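Side-chain contacts in short chain dehydrogenase (Rhodopseudomonas palustris, PDB 3H7A), which probably catalyses NAD(P)-dependent oxidation or reduction of an unspecified substrate, as an oxidoreductase of the short-chain dehydrogenase family: residues Asp104-Phe107 / Arg108-Glu112; Ala45-Val48 / Ala49-Ala53; Asp17-Gly20 / Ala21-Lys25. All coordinates share one frame; numbering follows the deposited sequence.

Contact 1 (Asp104-Phe107 / Arg108-Glu112); sequences DRVF and RKVWE
With CG anti to the backbone N in both Arg105 (chi1 -169°) and Lys109 (chi1 -172°), the two long chains leave the helix one turn apart; bends at chi3 then let them cross, Arg105 NH1 lying 3.9 Å from Lys109 CD. This is an i/i+4 contact in the opening turns of helix 104-132 of a Rossmann-type short-chain dehydrogenase. Because Arg105 meets a methylene of Lys109, the like charges stay apart, with Arg105 NH1 and Lys109 NZ separated by 5.6 Å. Phe107 and Trp111 are joined by the backbone bond from Trp111 N to Phe107 O, but their rings turn away to the subunit interface: Phe107 stacks on Phe119 of the second subunit, and Trp111 on Trp111 of the second subunit. Asp104 likewise forms a salt bridge with Arg123 of the second subunit. Arg108 is modelled in two conformers, so the place of its end is doubtful; in one of them NH2 of Arg108 pairs with Glu112 OE2 at 2.8 Å, while NH1 forms a salt bridge with Glu112 of the second subunit. On the more buried flank, both valines lean on helix 153-173 through Ala154 and Ala158, their methyls meeting loosely, Val106 CG1 to Val110 CG2 at 4.4 Å. Val106 O accepts the hydrogen bond from Val110 N and shares it with a methyl: Val110 CG2, tucked beside its own backbone N, sits 3.2 Å from Val106 O.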
ATOM      1  N   ASP B 104       3.491  20.063 -22.050  1.00 23.46           N
ATOM      2  CA  ASP B 104       3.278  18.887 -22.892  1.00 15.52           C
ATOM      3  C   ASP B 104       4.597  18.168 -23.156  1.00 22.03           C
ATOM      4  O   ASP B 104       4.688  16.953 -23.010  1.00 23.22           O
ATOM      5  CB  ASP B 104       2.629  19.289 -24.219  1.00 22.55           C
ATOM      6  CG  ASP B 104       1.267  19.925 -24.033  1.00 21.65           C
ATOM      7  OD1 ASP B 104       0.750  19.872 -22.905  1.00 23.49           O
ATOM      8  OD2 ASP B 104       0.701  20.471 -25.012  1.00 29.50           O
ATOM      9  N   ARG B 105       5.619  18.933 -23.516  1.00 20.33           N
ATOM     10  CA  ARG B 105       6.954  18.391 -23.770  1.00 22.76           C
ATOM     11  C   ARG B 105       7.539  17.641 -22.572  1.00 18.41           C
ATOM     12  O   ARG B 105       7.976  16.501 -22.724  1.00 27.17           O
ATOM     13  CB  ARG B 105       7.918  19.501 -24.208  1.00 25.99           C
ATOM     14  CG  ARG B 105       9.217  18.969 -24.731  1.00 23.67           C
ATOM     15  CD  ARG B 105      10.238  20.058 -24.955  1.00 29.28           C
ATOM     16  NE  ARG B 105      11.551  19.554 -24.581  1.00 47.63           N
ATOM     17  CZ  ARG B 105      12.427  19.012 -25.422  1.00 52.12           C
ATOM     18  NH1 ARG B 105      13.587  18.567 -24.956  1.00 56.18           N
ATOM     19  NH2 ARG B 105      12.150  18.927 -26.719  1.00 47.82           N
ATOM     20  N   VAL B 106       7.596  18.292 -21.406  1.00 23.91           N
ATOM     21  CA  VAL B 106       8.150  17.676 -20.193  1.00 18.22           C
ATOM     22  C   VAL B 106       7.444  16.362 -19.817  1.00 19.24           C
ATOM     23  O   VAL B 106       8.110  15.356 -19.588  1.00 21.87           O
ATOM     24  CB  VAL B 106       8.181  18.687 -19.009  1.00 19.61           C
ATOM     25  CG1 VAL B 106       8.282  17.983 -17.648  1.00 24.85           C
ATOM     26  CG2 VAL B 106       9.348  19.657 -19.206  1.00 22.12           C
ATOM     27  N   PHE B 107       6.114  16.366 -19.803  1.00 20.29           N
ATOM     28  CA  PHE B 107       5.340  15.172 -19.480  1.00 19.35           C
ATOM     29  C   PHE B 107       5.619  14.014 -20.463  1.00 22.98           C
ATOM     30  O   PHE B 107       5.880  12.894 -20.015  1.00 24.08           O
ATOM     31  CB  PHE B 107       3.839  15.490 -19.385  1.00 16.86           C
ATOM     32  CG  PHE B 107       3.007  14.401 -18.694  1.00 23.29           C
ATOM     33  CD1 PHE B 107       2.795  14.429 -17.310  1.00 13.30           C
ATOM     34  CD2 PHE B 107       2.419  13.363 -19.432  1.00 21.30           C
ATOM     35  CE1 PHE B 107       2.032  13.427 -16.652  1.00 11.28           C
ATOM     36  CE2 PHE B 107       1.646  12.378 -18.805  1.00 17.74           C
ATOM     37  CZ  PHE B 107       1.467  12.397 -17.410  1.00 22.09           C
ATOM     38  N   ARG B 108       5.573  14.286 -21.775  1.00 22.08           N
ATOM     39  CA  ARG B 108       5.849  13.266 -22.807  0.50 22.04           C
ATOM     40  C   ARG B 108       7.276  12.717 -22.715  1.00 20.29           C
ATOM     41  O   ARG B 108       7.479  11.496 -22.769  1.00 25.23           O
ATOM     42  CB  ARG B 108       5.634  13.843 -24.210  0.50 21.23           C
ATOM     43  CG  ARG B 108       4.698  13.038 -25.112  0.50 30.13           C
ATOM     44  CD  ARG B 108       5.348  11.893 -25.891  0.50 29.51           C
ATOM     45  NE  ARG B 108       4.317  11.100 -26.574  0.50 30.08           N
ATOM     46  CZ  ARG B 108       4.540  10.016 -27.313  0.50 28.57           C
ATOM     47  NH1 ARG B 108       3.516   9.376 -27.871  0.50 22.28           N
ATOM     48  NH2 ARG B 108       5.775   9.565 -27.493  0.50 23.93           N
ATOM     49  N   LYS B 109       8.255  13.624 -22.600  1.00 20.45           N
ATOM     50  CA  LYS B 109       9.698  13.289 -22.537  1.00 24.55           C
ATOM     51  C   LYS B 109      10.044  12.448 -21.318  1.00 25.35           C
ATOM     52  O   LYS B 109      10.824  11.491 -21.426  1.00 19.62           O
ATOM     53  CB  LYS B 109      10.577  14.553 -22.529  1.00 17.93           C
ATOM     54  CG  LYS B 109      12.114  14.333 -22.653  1.00 38.40           C
ATOM     55  CD  LYS B 109      12.953  15.634 -22.425  1.00 46.09           C
ATOM     56  CE  LYS B 109      13.704  15.683 -21.061  1.00 55.42           C
ATOM     57  NZ  LYS B 109      12.924  16.198 -19.872  1.00 52.55           N
ATOM     58  N   VAL B 110       9.490  12.816 -20.161  1.00 22.80           N
ATOM     59  CA  VAL B 110       9.726  12.048 -18.931  1.00 18.50           C
ATOM     60  C   VAL B 110       9.127  10.643 -19.060  1.00 20.51           C
ATOM     61  O   VAL B 110       9.773   9.659 -18.704  1.00 20.60           O
ATOM     62  CB  VAL B 110       9.231  12.810 -17.681  1.00 20.74           C
ATOM     63  CG1 VAL B 110       9.229  11.926 -16.452  1.00 19.03           C
ATOM     64  CG2 VAL B 110      10.135  14.002 -17.457  1.00 19.81           C
ATOM     65  N   TRP B 111       7.928  10.537 -19.632  1.00 20.18           N
ATOM     66  CA  TRP B 111       7.378   9.225 -19.928  1.00 18.05           C
ATOM     67  C   TRP B 111       8.229   8.395 -20.917  1.00 26.16           C
ATOM     68  O   TRP B 111       8.466   7.196 -20.691  1.00 24.58           O
ATOM     69  CB  TRP B 111       5.961   9.355 -20.457  1.00 19.03           C
ATOM     70  CG  TRP B 111       5.383   8.036 -20.875  1.00 20.61           C
ATOM     71  CD1 TRP B 111       4.843   7.083 -20.058  1.00 20.23           C
ATOM     72  CD2 TRP B 111       5.286   7.523 -22.213  1.00 22.05           C
ATOM     73  NE1 TRP B 111       4.424   6.002 -20.803  1.00 23.26           N
ATOM     74  CE2 TRP B 111       4.675   6.248 -22.125  1.00 21.71           C
ATOM     75  CE3 TRP B 111       5.653   8.019 -23.476  1.00 25.79           C
ATOM     76  CZ2 TRP B 111       4.407   5.464 -23.252  1.00 24.89           C
ATOM     77  CZ3 TRP B 111       5.389   7.241 -24.600  1.00 22.10           C
ATOM     78  CH2 TRP B 111       4.770   5.972 -24.477  1.00 23.56           C
ATOM     79  N   GLU B 112       8.687   9.026 -22.002  1.00 25.76           N
ATOM     80  CA  GLU B 112       9.507   8.333 -23.008  1.00 21.76           C
ATOM     81  C   GLU B 112      10.786   7.766 -22.404  1.00 19.89           C
ATOM     82  O   GLU B 112      11.168   6.638 -22.699  1.00 23.91           O
ATOM     83  CB  GLU B 112       9.870   9.250 -24.179  1.00 16.26           C
ATOM     84  CG  GLU B 112       8.686   9.698 -25.038  1.00 25.04           C
ATOM     85  CD  GLU B 112       9.094  10.646 -26.171  1.00 33.54           C
ATOM     86  OE1 GLU B 112      10.219  11.209 -26.149  1.00 32.77           O
ATOM     87  OE2 GLU B 112       8.273  10.821 -27.090  1.00 37.73           O
TER

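Contact 2 (Ala45-Val48 / Ala49-Ala53); sequences APLV and AEIEA
Leu47 and Ile51 lie side by side on the inner face of helix 45-53, the helix of a Rossmann-type beta-alpha-beta unit between strands 33-38 and 57-62. Here the packing is close. Leu47 CD1 touches Ile51 CD1 at 3.8 Å, the two chains pointing the same way, against helix 18-29, where Leu47 rests on Ala21 and Ala24 and Ile51 on Ala28. Ile51 takes up chi1 -74°, with CG1 beside the backbone N; this folds the longer branch back until CG1 is 3.4 Å from Leu47 O, the same oxygen that accepts from Ile51 N. The Leu47 carbonyl is thus bonded by an N-H and flanked by an aliphatic branch.

The outward side is exposed and held mostly through the backbone. Ala49 CB meets carbonyl oxygens of the preceding turn, Ala45 O at 3.4 Å and Pro46 O close behind. Glu50 runs out extended and takes its polar end away from this turn to Lys25 of helix 18-29, a salt bridge between neighbouring helices. Ala45, Pro46, Ala49 and Glu50 are all exposed, so this side depends mainly on the regular i to i+4 backbone ladder, from Ala49 N to Ala45 O onward.

Val48 stands at the boundary. It packs inward on Ile58 and Ala60 of strand 57-62, yet it also meets the exposed Glu52, which lies alongside it and whose CB and CG pass close to Val48 O. Val48 CG1 comes within 3.5 Å of Glu52 CD and stands 3.6 Å from both OE1 and OE2 of Glu52, nearly equidistant from the three carboxylate atoms.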
ATOM      1  N   ALA B  45      34.247   6.060 -21.540  1.00 45.25           N
ATOM      2  CA  ALA B  45      35.675   5.714 -21.644  1.00 42.94           C
ATOM      3  C   ALA B  45      36.431   5.577 -20.309  1.00 40.55           C
ATOM      4  O   ALA B  45      37.191   4.625 -20.157  1.00 43.22           O
ATOM      5  CB  ALA B  45      36.413   6.658 -22.611  1.00 46.99           C
ATOM      6  N   PRO B  46      36.236   6.510 -19.344  1.00 41.68           N
ATOM      7  CA  PRO B  46      36.816   6.224 -18.025  1.00 42.98           C
ATOM      8  C   PRO B  46      36.340   4.907 -17.383  1.00 44.84           C
ATOM      9  O   PRO B  46      37.170   4.169 -16.839  1.00 46.56           O
ATOM     10  CB  PRO B  46      36.383   7.432 -17.184  1.00 45.32           C
ATOM     11  CG  PRO B  46      36.213   8.522 -18.180  1.00 44.71           C
ATOM     12  CD  PRO B  46      35.587   7.837 -19.352  1.00 41.45           C
ATOM     13  N   LEU B  47      35.037   4.615 -17.471  1.00 41.00           N
ATOM     14  CA  LEU B  47      34.459   3.387 -16.908  1.00 36.04           C
ATOM     15  C   LEU B  47      35.053   2.131 -17.543  1.00 37.37           C
ATOM     16  O   LEU B  47      35.405   1.179 -16.837  1.00 36.76           O
ATOM     17  CB  LEU B  47      32.925   3.383 -17.029  1.00 36.75           C
ATOM     18  CG  LEU B  47      32.153   2.160 -16.500  1.00 37.20           C
ATOM     19  CD1 LEU B  47      32.411   1.920 -15.015  1.00 34.35           C
ATOM     20  CD2 LEU B  47      30.654   2.270 -16.793  1.00 35.99           C
ATOM     21  N   VAL B  48      35.165   2.139 -18.869  1.00 34.88           N
ATOM     22  CA  VAL B  48      35.744   1.017 -19.604  1.00 37.20           C
ATOM     23  C   VAL B  48      37.195   0.792 -19.185  1.00 39.95           C
ATOM     24  O   VAL B  48      37.577  -0.333 -18.885  1.00 39.73           O
ATOM     25  CB  VAL B  48      35.623   1.213 -21.129  1.00 36.59           C
ATOM     26  CG1 VAL B  48      36.314   0.096 -21.880  1.00 37.76           C
ATOM     27  CG2 VAL B  48      34.165   1.267 -21.530  1.00 35.97           C
ATOM     28  N   ALA B  49      37.972   1.875 -19.124  1.00 41.63           N
ATOM     29  CA  ALA B  49      39.374   1.826 -18.697  1.00 44.09           C
ATOM     30  C   ALA B  49      39.529   1.221 -17.305  1.00 44.28           C
ATOM     31  O   ALA B  49      40.357   0.343 -17.110  1.00 45.51           O
ATOM     32  CB  ALA B  49      39.994   3.213 -18.745  1.00 44.60           C
ATOM     33  N   GLU B  50      38.706   1.682 -16.365  1.00 43.40           N
ATOM     34  CA  GLU B  50      38.707   1.199 -14.988  1.00 45.22           C
ATOM     35  C   GLU B  50      38.299  -0.268 -14.863  1.00 40.27           C
ATOM     36  O   GLU B  50      38.904  -1.016 -14.102  1.00 42.98           O
ATOM     37  CB  GLU B  50      37.774   2.065 -14.141  1.00 46.74           C
ATOM     38  CG  GLU B  50      37.885   1.841 -12.642  1.00 56.84           C
ATOM     39  CD  GLU B  50      37.012   2.787 -11.828  1.00 62.36           C
ATOM     40  OE1 GLU B  50      36.324   3.653 -12.424  1.00 69.18           O
ATOM     41  OE2 GLU B  50      37.017   2.656 -10.581  1.00 74.10           O
ATOM     42  N   ILE B  51      37.263  -0.668 -15.594  1.00 35.80           N
ATOM     43  CA  ILE B  51      36.793  -2.052 -15.564  1.00 33.07           C
ATOM     44  C   ILE B  51      37.824  -3.005 -16.201  1.00 35.11           C
ATOM     45  O   ILE B  51      38.142  -4.052 -15.628  1.00 37.39           O
ATOM     46  CB  ILE B  51      35.379  -2.193 -16.205  1.00 32.35           C
ATOM     47  CG1 ILE B  51      34.304  -1.617 -15.268  1.00 29.59           C
ATOM     48  CG2 ILE B  51      35.075  -3.645 -16.563  1.00 32.77           C
ATOM     49  CD1 ILE B  51      32.868  -1.722 -15.813  1.00 24.54           C
ATOM     50  N   GLU B  52      38.369  -2.613 -17.354  1.00 38.43           N
ATOM     51  CA  GLU B  52      39.345  -3.435 -18.091  1.00 44.54           C
ATOM     52  C   GLU B  52      40.695  -3.578 -17.382  1.00 44.55           C
ATOM     53  O   GLU B  52      41.314  -4.639 -17.457  1.00 47.31           O
ATOM     54  CB  GLU B  52      39.549  -2.920 -19.521  1.00 45.35           C
ATOM     55  CG  GLU B  52      38.405  -3.250 -20.482  1.00 50.45           C
ATOM     56  CD  GLU B  52      38.579  -2.629 -21.869  1.00 51.33           C
ATOM     57  OE1 GLU B  52      39.428  -1.723 -22.031  1.00 54.52           O
ATOM     58  OE2 GLU B  52      37.848  -3.035 -22.798  1.00 51.60           O
ATOM     59  N   ALA B  53      41.135  -2.521 -16.693  1.00 43.58           N
ATOM     60  CA  ALA B  53      42.374  -2.563 -15.902  1.00 42.96           C
ATOM     61  C   ALA B  53      42.265  -3.498 -14.707  1.00 45.48           C
ATOM     62  O   ALA B  53      43.258  -4.075 -14.279  1.00 52.02           O
ATOM     63  CB  ALA B  53      42.786  -1.161 -15.447  1.00 40.72           C
TER

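Contact 3 (Asp17-Gly20 / Ala21-Lys25); sequences DYIG and AEIAK
Ala21 N, Glu22 N, Ile23 N and Ala24 N bond in turn to the carbonyl oxygens of Asp17, Tyr18, Ile19 and Gly20, forming the first turns of helix 18-29. Asp17 is the N-cap: its chi1 of 58° swings OD1 over to Gly20 N at 2.7 Å, the donor arriving from above the carboxylate plane. Gly20 probably corresponds to the last glycine of the glycine-rich motif that, in short-chain dehydrogenases, lines the cofactor pyrophosphate site. On the flank facing helix 216-228, Ile19 CG2 and Ile23 CD1 meet at 3.9 Å, and Ile23 CG1 lies 3.2 Å from Ile19 O. Glu22 folds at chi2 (-58°); its CG lies 3.3 Å from Tyr18 O, and its OE2 meets Lys25 NZ at 3.1 Å, on the syn side but 33° out of the carboxylate plane. Replacing Glu22 by alanine would remove this carboxylate, and Lys25 NZ would probably keep Glu50 but lose this mate and turn more freely. Asp17 is likely to be favoured by the positive end of the helix dipole; further along, Lys25, set between the carboxylates of Glu22 and Glu50, probably stays protonated.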
ATOM      1  N   ASP B  17      25.334   7.642 -14.876  1.00 47.34           N
ATOM      2  CA  ASP B  17      25.469   8.175 -13.520  1.00 46.78           C
ATOM      3  C   ASP B  17      26.387   7.301 -12.677  1.00 44.98           C
ATOM      4  O   ASP B  17      26.873   6.267 -13.143  1.00 41.19           O
ATOM      5  CB  ASP B  17      24.097   8.386 -12.837  1.00 47.26           C
ATOM      6  CG  ASP B  17      23.248   7.111 -12.746  1.00 46.74           C
ATOM      7  OD1 ASP B  17      23.706   6.012 -13.102  1.00 43.82           O
ATOM      8  OD2 ASP B  17      22.085   7.212 -12.308  1.00 52.91           O
ATOM      9  N   TYR B  18      26.609   7.716 -11.435  1.00 45.84           N
ATOM     10  CA  TYR B  18      27.439   6.954 -10.510  1.00 47.63           C
ATOM     11  C   TYR B  18      26.835   5.591 -10.151  1.00 42.20           C
ATOM     12  O   TYR B  18      27.554   4.600 -10.073  1.00 35.50           O
ATOM     13  CB  TYR B  18      27.735   7.780  -9.258  1.00 57.24           C
ATOM     14  CG  TYR B  18      28.646   8.947  -9.520  1.00 63.99           C
ATOM     15  CD1 TYR B  18      30.010   8.747  -9.760  1.00 69.78           C
ATOM     16  CD2 TYR B  18      28.151  10.250  -9.543  1.00 66.91           C
ATOM     17  CE1 TYR B  18      30.859   9.815 -10.012  1.00 71.64           C
ATOM     18  CE2 TYR B  18      28.990  11.330  -9.792  1.00 73.51           C
ATOM     19  CZ  TYR B  18      30.346  11.104 -10.025  1.00 71.96           C
ATOM     20  OH  TYR B  18      31.187  12.166 -10.272  1.00 70.72           O
ATOM     21  N   ILE B  19      25.516   5.551  -9.963  1.00 32.80           N
ATOM     22  CA  ILE B  19      24.817   4.311  -9.681  1.00 32.50           C
ATOM     23  C   ILE B  19      25.015   3.318 -10.837  1.00 28.54           C
ATOM     24  O   ILE B  19      25.459   2.189 -10.617  1.00 34.95           O
ATOM     25  CB  ILE B  19      23.324   4.571  -9.388  1.00 29.80           C
ATOM     26  CG1 ILE B  19      23.179   5.279  -8.044  1.00 34.79           C
ATOM     27  CG2 ILE B  19      22.554   3.271  -9.326  1.00 31.78           C
ATOM     28  CD1 ILE B  19      21.821   5.898  -7.821  1.00 41.64           C
ATOM     29  N   GLY B  20      24.739   3.765 -12.061  1.00 30.35           N
ATOM     30  CA  GLY B  20      24.899   2.940 -13.271  1.00 31.47           C
ATOM     31  C   GLY B  20      26.308   2.416 -13.478  1.00 30.88           C
ATOM     32  O   GLY B  20      26.494   1.253 -13.841  1.00 30.92           O
ATOM     33  N   ALA B  21      27.296   3.274 -13.238  1.00 29.63           N
ATOM     34  CA  ALA B  21      28.712   2.907 -13.345  1.00 29.89           C
ATOM     35  C   ALA B  21      29.107   1.858 -12.322  1.00 28.97           C
ATOM     36  O   ALA B  21      29.840   0.919 -12.642  1.00 30.47           O
ATOM     37  CB  ALA B  21      29.586   4.140 -13.184  1.00 33.76           C
ATOM     38  N   GLU B  22      28.618   2.017 -11.092  1.00 31.46           N
ATOM     39  CA  GLU B  22      28.872   1.045 -10.029  1.00 30.11           C
ATOM     40  C   GLU B  22      28.203  -0.292 -10.290  1.00 25.95           C
ATOM     41  O   GLU B  22      28.759  -1.337  -9.961  1.00 28.33           O
ATOM     42  CB  GLU B  22      28.441   1.576  -8.664  1.00 31.52           C
ATOM     43  CG  GLU B  22      29.351   2.650  -8.097  1.00 37.69           C
ATOM     44  CD  GLU B  22      30.792   2.200  -7.938  1.00 44.36           C
ATOM     45  OE1 GLU B  22      31.040   1.043  -7.514  1.00 44.64           O
ATOM     46  OE2 GLU B  22      31.675   3.024  -8.233  1.00 49.45           O
ATOM     47  N   ILE B  23      27.013  -0.260 -10.881  1.00 26.59           N
ATOM     48  CA  ILE B  23      26.333  -1.496 -11.265  1.00 23.54           C
ATOM     49  C   ILE B  23      27.184  -2.246 -12.294  1.00 27.35           C
ATOM     50  O   ILE B  23      27.397  -3.451 -12.165  1.00 28.79           O
ATOM     51  CB  ILE B  23      24.910  -1.232 -11.824  1.00 24.90           C
ATOM     52  CG1 ILE B  23      23.983  -0.698 -10.726  1.00 18.92           C
ATOM     53  CG2 ILE B  23      24.340  -2.494 -12.398  1.00 23.87           C
ATOM     54  CD1 ILE B  23      22.675  -0.110 -11.262  1.00 21.35           C
ATOM     55  N   ALA B  24      27.689  -1.513 -13.288  1.00 28.20           N
ATOM     56  CA  ALA B  24      28.531  -2.079 -14.340  1.00 28.26           C
ATOM     57  C   ALA B  24      29.807  -2.666 -13.734  1.00 24.05           C
ATOM     58  O   ALA B  24      30.138  -3.814 -14.019  1.00 29.87           O
ATOM     59  CB  ALA B  24      28.851  -1.023 -15.397  1.00 24.75           C
ATOM     60  N   LYS B  25      30.473  -1.897 -12.865  1.00 28.53           N
ATOM     61  CA  LYS B  25      31.663  -2.361 -12.125  1.00 28.21           C
ATOM     62  C   LYS B  25      31.404  -3.664 -11.375  1.00 29.20           C
ATOM     63  O   LYS B  25      32.223  -4.570 -11.429  1.00 34.33           O
ATOM     64  CB  LYS B  25      32.176  -1.299 -11.127  1.00 25.03           C
ATOM     65  CG  LYS B  25      32.866  -0.066 -11.732  1.00 32.22           C
ATOM     66  CD  LYS B  25      33.463   0.833 -10.619  1.00 31.27           C
ATOM     67  CE  LYS B  25      33.489   2.300 -11.038  1.00 48.84           C
ATOM     68  NZ  LYS B  25      34.187   3.215 -10.070  1.00 49.33           N
TER

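Overall arrangement
From the N terminus the contacts come in the order 3, 2, 1, each within one helix or, for contact 3, its N-cap and first turns, so none closes a long loop and none nests with or crosses another. Contact 3 starts the helix after strand 9-13, and contact 2 lies on the helix of the next beta-alpha-beta unit. Their centres are about 12 Å apart and they touch, joining helices 18-29 and 45-53, both on the same side of the chain's centre. Contact 1 stands apart, its centre about 25 Å from that of contact 3 and 33 Å from that of contact 2, and links helix 104-132 to helix 153-173 and the second subunit.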